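Local coordinates for protein A49R (Vaccinia virus, PDB 4D5T) that inhibits host NF-kappa-B activation by interacting with BTRC, which diminishes ubiquitination of NFKBIA and so keeps p65/RELA in the cytoplasm, at residues 30-35 with 46-51. Residues are numbered along the deposited sequence; the frame is centred on the assembly and turned at random. Where two conformers were deposited one is given.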
# COMPACT_ATOMS: atom_id res chain seq x y z
N ASP A 30 3.72 0.14 15.90
CA ASP A 30 2.37 0.67 16.06
C ASP A 30 2.25 1.92 15.19
O ASP A 30 1.18 2.19 14.64
CB ASP A 30 2.00 0.94 17.52
CG ASP A 30 1.80 -0.35 18.34
OD1 ASP A 30 1.38 -1.41 17.78
OD2 ASP A 30 2.04 -0.28 19.57
N ILE A 31 3.34 2.69 15.08
CA ILE A 31 3.32 3.91 14.25
C ILE A 31 3.27 3.50 12.77
O ILE A 31 2.51 4.09 12.00
CB ILE A 31 4.53 4.80 14.59
CG1 ILE A 31 4.36 5.26 16.10
CG2 ILE A 31 4.71 5.89 13.52
CD1 ILE A 31 5.27 6.32 16.62
N LEU A 32 4.02 2.48 12.38
CA LEU A 32 3.98 2.00 11.01
C LEU A 32 2.57 1.61 10.60
O LEU A 32 2.06 2.04 9.55
CB LEU A 32 4.96 0.83 10.82
CG LEU A 32 4.90 0.11 9.47
CD1 LEU A 32 5.33 1.01 8.34
CD2 LEU A 32 5.79 -1.12 9.54
N ASN A 33 1.91 0.86 11.46
CA ASN A 33 0.54 0.42 11.17
C ASN A 33 -0.47 1.55 11.12
O ASN A 33 -1.35 1.56 10.25
CB ASN A 33 0.09 -0.65 12.15
CG ASN A 33 0.85 -1.96 11.96
OD1 ASN A 33 1.52 -2.19 10.93
ND2 ASN A 33 0.82 -2.78 12.98
N LYS A 34 -0.38 2.51 12.02
CA LYS A 34 -1.25 3.75 11.90
C LYS A 34 -1.00 4.46 10.59
O LYS A 34 -1.90 4.92 9.96
CB LYS A 34 -1.21 4.75 13.11
N ASP A 35 0.28 4.57 10.17
CA ASP A 35 0.64 5.21 8.89
C ASP A 35 0.07 4.46 7.70
O ASP A 35 -0.41 5.05 6.74
CB ASP A 35 2.17 5.34 8.76
CG ASP A 35 2.79 6.42 9.67
OD1 ASP A 35 2.03 7.32 10.15
OD2 ASP A 35 4.03 6.39 9.82
N LEU A 46 4.01 11.22 4.13
CA LEU A 46 5.10 10.93 3.18
C LEU A 46 6.48 10.96 3.84
O LEU A 46 7.48 10.51 3.25
CB LEU A 46 5.03 11.87 1.94
CG LEU A 46 3.71 11.69 1.15
CD1 LEU A 46 3.38 12.79 0.16
CD2 LEU A 46 3.67 10.34 0.46
N ASP A 47 6.54 11.44 5.05
CA ASP A 47 7.76 11.38 5.85
C ASP A 47 8.11 9.97 6.30
O ASP A 47 9.25 9.69 6.67
CB ASP A 47 7.63 12.25 7.09
CG ASP A 47 8.97 12.63 7.65
OD1 ASP A 47 9.87 13.06 6.89
OD2 ASP A 47 9.15 12.45 8.87
N ASN A 48 7.13 9.05 6.31
CA ASN A 48 7.45 7.62 6.50
C ASN A 48 7.86 7.02 5.17
O ASN A 48 7.07 7.00 4.27
CB ASN A 48 6.22 6.90 7.06
CG ASN A 48 6.45 5.41 7.29
OD1 ASN A 48 7.15 4.76 6.54
ND2 ASN A 48 5.78 4.87 8.30
N PRO A 49 9.14 6.55 5.01
CA PRO A 49 9.57 6.12 3.72
C PRO A 49 8.79 4.95 3.12
O PRO A 49 8.67 4.88 1.89
CB PRO A 49 11.04 5.69 3.93
CG PRO A 49 11.40 6.13 5.26
CD PRO A 49 10.17 6.50 6.05
N PHE A 50 8.26 4.06 3.96
CA PHE A 50 7.42 3.04 3.43
C PHE A 50 6.13 3.59 2.80
O PHE A 50 5.65 3.06 1.77
CB PHE A 50 7.09 1.94 4.49
CG PHE A 50 6.33 0.77 3.90
CD1 PHE A 50 6.92 -0.04 2.98
CD2 PHE A 50 5.08 0.44 4.34
CE1 PHE A 50 6.24 -1.18 2.45
CE2 PHE A 50 4.39 -0.62 3.81
CZ PHE A 50 4.97 -1.48 2.91
N ILE A 51 5.56 4.61 3.41
CA ILE A 51 4.36 5.28 2.84
C ILE A 51 4.72 6.07 1.55
O ILE A 51 4.02 5.97 0.55
CB ILE A 51 3.70 6.19 3.89
CG1 ILE A 51 3.29 5.44 5.16
CG2 ILE A 51 2.50 6.91 3.33
CD1 ILE A 51 2.56 4.14 5.00
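Asn48 reaches across to Asp35 through its side-chain amide: ND2 donates to Asp35 OD2 over 2.8 Å in an almost straight bond (N-H...O 173°). The carboxylate oxygen lies practically in the amide plane and accepts the N-H on its anti lone pair, the one turned away from the other carboxylate oxygen, while the two flat groups are turned steeply against each other, 75° apart. Asn48 is also the N-cap of helix 49-61. With CG anti to the backbone N, its amide is extended toward the neighbouring helix, and OD1 accepts a weak capping bond from Phe50 N at 2.9 Å. Both ends of the amide are thus engaged, one of them weakly, which should restrict its rotation and ties the first turn of one helix to the side of another.

Two aliphatic side chains pack beside this polar link in van der Waals contact. The Leu32 methyl CD1 lies 3.9 Å from Asn48 ND2 and also makes an apolar contact with the Phe50 ring, approaching CD2 obliquely at 4.0 Å. Ile51 sets its CG1 branch against the CB of Asp35 (3.8 Å), and a folded chain (chi2 -47°) brings CD1 to 3.6 Å from the Asp35 carbonyl O.

Within this Bcl-2-like helical bundle, the contact joins helix 29-40 to the start of helix 49-61, two helices consecutive in the chain. Ile27 from the preceding loop touches both Leu32 and Asn48; Phe50 packs onward against Ile135 of helix 132-150, and Pro49 rests on helix 9-23 at Leu19, Val20 and Lys23.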